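Local atomic coordinates of KLLA0E08119p (Kluyveromyces lactis, PDB entry 3VA7), a protein that probably carboxylates urea to urea-1-carboxylate with bicarbonate and ATP, using biotin as carboxyl carrier in the first step of urea breakdown. Residues Glu645-Leu657 with Ser799-Leu811. Sequence-based numbering, arbitrary orientation.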
# COMPACT_ATOMS: atom_id res chain seq x y z
N GLU A 645 12.74 17.19 -26.85
CA GLU A 645 14.12 16.69 -26.90
C GLU A 645 14.73 17.10 -25.58
O GLU A 645 14.38 18.17 -25.05
CB GLU A 645 14.86 17.30 -28.11
CG GLU A 645 15.85 16.37 -28.81
CD GLU A 645 15.18 15.10 -29.35
OE1 GLU A 645 14.07 15.21 -29.92
OE2 GLU A 645 15.77 13.99 -29.17
N PRO A 646 15.64 16.29 -25.01
CA PRO A 646 16.18 16.84 -23.75
C PRO A 646 16.93 18.20 -23.94
O PRO A 646 17.28 18.56 -25.06
CB PRO A 646 17.10 15.72 -23.22
CG PRO A 646 16.83 14.53 -24.08
CD PRO A 646 16.29 15.03 -25.39
N GLN A 647 17.15 18.93 -22.86
CA GLN A 647 17.75 20.26 -22.91
C GLN A 647 18.12 20.74 -21.50
O GLN A 647 17.29 20.67 -20.59
CB GLN A 647 16.76 21.22 -23.53
CG GLN A 647 17.10 22.67 -23.34
CD GLN A 647 16.13 23.57 -24.09
OE1 GLN A 647 15.29 23.09 -24.85
NE2 GLN A 647 16.24 24.87 -23.86
N ALA A 648 19.36 21.20 -21.30
CA ALA A 648 19.72 21.86 -20.03
C ALA A 648 18.66 22.92 -19.65
O ALA A 648 18.20 23.67 -20.50
CB ALA A 648 21.08 22.53 -20.16
N ALA A 649 18.25 22.99 -18.39
CA ALA A 649 17.30 24.02 -18.00
C ALA A 649 17.94 25.36 -18.17
O ALA A 649 19.02 25.58 -17.65
CB ALA A 649 16.90 23.85 -16.55
N PRO A 650 17.27 26.29 -18.88
CA PRO A 650 17.76 27.68 -18.90
C PRO A 650 18.01 28.07 -17.48
O PRO A 650 17.26 27.65 -16.63
CB PRO A 650 16.56 28.45 -19.44
CG PRO A 650 15.90 27.47 -20.32
CD PRO A 650 15.97 26.17 -19.55
N LYS A 651 19.04 28.85 -17.19
CA LYS A 651 19.39 29.11 -15.79
C LYS A 651 18.54 30.16 -15.12
O LYS A 651 18.51 30.24 -13.91
CB LYS A 651 20.87 29.48 -15.65
CG LYS A 651 21.71 28.91 -16.79
CD LYS A 651 22.94 28.10 -16.28
CE LYS A 651 23.67 27.41 -17.48
NZ LYS A 651 24.90 26.62 -17.09
N SER A 652 17.88 31.02 -15.90
CA SER A 652 17.00 32.01 -15.30
C SER A 652 15.72 31.35 -14.72
O SER A 652 15.06 31.91 -13.84
CB SER A 652 16.65 33.12 -16.30
OG SER A 652 16.08 32.60 -17.50
N LEU A 653 15.40 30.17 -15.25
CA LEU A 653 14.29 29.35 -14.78
C LEU A 653 14.58 28.51 -13.52
O LEU A 653 13.65 27.90 -12.95
CB LEU A 653 13.82 28.42 -15.91
CG LEU A 653 13.43 29.04 -17.25
CD1 LEU A 653 12.65 28.03 -18.10
CD2 LEU A 653 12.66 30.38 -17.06
N LEU A 654 15.85 28.44 -13.09
CA LEU A 654 16.15 27.72 -11.85
C LEU A 654 15.60 28.48 -10.65
O LEU A 654 15.61 29.71 -10.65
CB LEU A 654 17.64 27.44 -11.67
CG LEU A 654 18.29 26.64 -12.79
CD1 LEU A 654 19.80 26.51 -12.49
CD2 LEU A 654 17.60 25.26 -13.06
N PRO A 655 15.09 27.75 -9.64
CA PRO A 655 14.62 28.39 -8.43
C PRO A 655 15.79 28.84 -7.57
O PRO A 655 16.86 28.22 -7.62
CB PRO A 655 13.85 27.27 -7.72
CG PRO A 655 14.40 26.01 -8.27
CD PRO A 655 14.70 26.33 -9.69
N THR A 656 15.58 29.89 -6.79
CA THR A 656 16.59 30.40 -5.90
C THR A 656 16.34 29.86 -4.53
O THR A 656 15.53 30.39 -3.77
CB THR A 656 16.60 31.96 -5.79
OG1 THR A 656 16.45 32.54 -7.08
CG2 THR A 656 17.90 32.42 -5.20
N LEU A 657 17.09 28.83 -4.20
CA LEU A 657 17.14 28.28 -2.87
C LEU A 657 17.87 29.24 -1.95
O LEU A 657 18.75 29.94 -2.37
CB LEU A 657 17.86 26.95 -2.95
CG LEU A 657 16.98 25.78 -3.40
CD1 LEU A 657 16.77 25.84 -4.91
CD2 LEU A 657 17.59 24.45 -3.01
N SER A 799 7.13 28.78 -17.37
CA SER A 799 8.53 28.41 -17.32
C SER A 799 8.63 26.97 -17.70
O SER A 799 9.40 26.64 -18.57
CB SER A 799 9.09 28.65 -15.93
OG SER A 799 9.08 30.05 -15.67
N ILE A 800 7.80 26.11 -17.13
CA ILE A 800 7.88 24.73 -17.51
C ILE A 800 7.42 24.42 -18.91
O ILE A 800 7.98 23.56 -19.57
CB ILE A 800 7.23 23.81 -16.47
CG1 ILE A 800 8.30 23.42 -15.47
CG2 ILE A 800 6.72 22.51 -17.10
CD1 ILE A 800 8.31 24.30 -14.39
N ASP A 801 6.40 25.13 -19.39
CA ASP A 801 5.78 24.78 -20.67
C ASP A 801 6.57 25.19 -21.89
O ASP A 801 6.61 24.46 -22.88
CB ASP A 801 4.36 25.34 -20.80
CG ASP A 801 3.33 24.57 -19.97
OD1 ASP A 801 2.25 25.15 -19.70
OD2 ASP A 801 3.58 23.40 -19.60
N ASN A 802 7.18 26.36 -21.81
CA ASN A 802 7.91 26.91 -22.96
C ASN A 802 9.39 26.65 -22.80
O ASN A 802 10.07 26.31 -23.79
CB ASN A 802 7.64 28.41 -23.12
CG ASN A 802 6.16 28.73 -23.37
OD1 ASN A 802 5.41 27.94 -23.97
ND2 ASN A 802 5.75 29.91 -22.91
N PHE A 803 9.87 26.81 -21.56
CA PHE A 803 11.25 26.50 -21.18
C PHE A 803 12.20 27.52 -21.81
O PHE A 803 13.11 27.16 -22.56
CB PHE A 803 11.61 25.05 -21.61
CG PHE A 803 12.52 24.30 -20.63
CD1 PHE A 803 12.35 24.41 -19.25
CD2 PHE A 803 13.52 23.43 -21.12
CE1 PHE A 803 13.17 23.68 -18.36
CE2 PHE A 803 14.36 22.69 -20.23
CZ PHE A 803 14.19 22.81 -18.87
N GLU A 804 11.98 28.79 -21.47
CA GLU A 804 12.56 29.95 -22.16
C GLU A 804 13.08 30.98 -21.12
O GLU A 804 12.36 31.33 -20.19
CB GLU A 804 11.50 30.55 -23.14
CG GLU A 804 11.36 29.69 -24.42
CD GLU A 804 10.28 30.13 -25.48
OE1 GLU A 804 9.59 31.19 -25.33
OE2 GLU A 804 10.13 29.39 -26.50
N GLU A 805 14.33 31.44 -21.26
CA GLU A 805 14.94 32.39 -20.29
C GLU A 805 14.00 33.55 -19.88
O GLU A 805 13.36 34.16 -20.73
CB GLU A 805 16.24 33.03 -20.85
CG GLU A 805 17.22 32.11 -21.56
CD GLU A 805 18.29 31.42 -20.60
OE1 GLU A 805 18.44 31.86 -19.41
OE2 GLU A 805 18.97 30.45 -21.08
N GLY A 806 13.95 33.87 -18.59
CA GLY A 806 13.28 35.08 -18.11
C GLY A 806 11.82 34.95 -17.69
O GLY A 806 11.24 35.93 -17.19
N SER A 807 11.22 33.76 -17.86
CA SER A 807 9.77 33.63 -17.57
C SER A 807 9.36 33.28 -16.11
O SER A 807 8.19 33.29 -15.80
CB SER A 807 9.03 32.78 -18.62
OG SER A 807 9.54 31.46 -18.69
N LEU A 808 10.33 33.08 -15.22
CA LEU A 808 10.05 32.74 -13.84
C LEU A 808 10.03 33.96 -12.96
O LEU A 808 11.02 34.68 -12.88
CB LEU A 808 11.09 31.73 -13.28
CG LEU A 808 11.07 31.37 -11.77
CD1 LEU A 808 9.92 30.40 -11.43
CD2 LEU A 808 12.41 30.85 -11.21
N LEU A 809 8.92 34.15 -12.26
CA LEU A 809 8.80 35.21 -11.29
C LEU A 809 9.01 34.65 -9.91
O LEU A 809 8.62 33.53 -9.66
CB LEU A 809 7.41 35.78 -11.37
CG LEU A 809 7.33 37.02 -12.22
CD1 LEU A 809 6.19 36.82 -13.21
CD2 LEU A 809 7.08 38.19 -11.27
N GLU A 810 9.61 35.44 -9.03
CA GLU A 810 9.89 35.03 -7.67
C GLU A 810 9.57 36.17 -6.76
O GLU A 810 9.49 37.32 -7.21
CB GLU A 810 11.35 34.62 -7.48
CG GLU A 810 11.70 33.23 -8.02
CD GLU A 810 13.04 32.70 -7.48
OE1 GLU A 810 14.10 33.31 -7.85
OE2 GLU A 810 13.01 31.68 -6.71
N LEU A 811 9.34 35.85 -5.50
CA LEU A 811 9.18 36.82 -4.43
C LEU A 811 10.14 38.01 -4.59
O LEU A 811 11.35 37.84 -4.88
CB LEU A 811 9.44 36.10 -3.10
CG LEU A 811 8.45 36.33 -1.97
CD1 LEU A 811 7.06 36.09 -2.49
CD2 LEU A 811 8.73 35.46 -0.76
O HOH W 1 20.85 29.41 -19.72
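P650 lays its CD over the centre of the F803 ring, 3.7 Å from the centroid and 5° off the normal, a CH-pi contact suiting proline, whose CD hydrogens are polarised by the adjoining nitrogen. A649 CB approaches CZ, while L653 brings CD1 to F803 CD1 (3.8 Å) and rests CD2 against the carbonyl O of E804. Buried together, P650, A649, L653 and F803 form the dense part of the contact. It joins two loops of the carboxyltransferase region: 645-657 lies between strands 626-628 and 662-669, and F803, with positive phi, leads out of helix 786-802 into a type II beta turn, E804-S807, where a CB on G806 would jam against the carbonyl O of E805. Helix 511-520 backs the junction, Y512 OH bonding L653 O. Toward solvent the contact becomes polar and sparser. S652 OG, held beside both its backbone N and carbonyl carbon (chi1 55°), accepts from G806 N at 2.7 Å and donates to E805 OE1; water joins E805 OE2 to K651 N. Farther along, the E810 carboxylate accepts on its syn sides, from T656 N at OE2 (3.1 Å) and T656 OG1 at OE1 (2.6 Å). With an alanine at E810, both donors would probably lose this acceptor and the hydroxyl turn more freely.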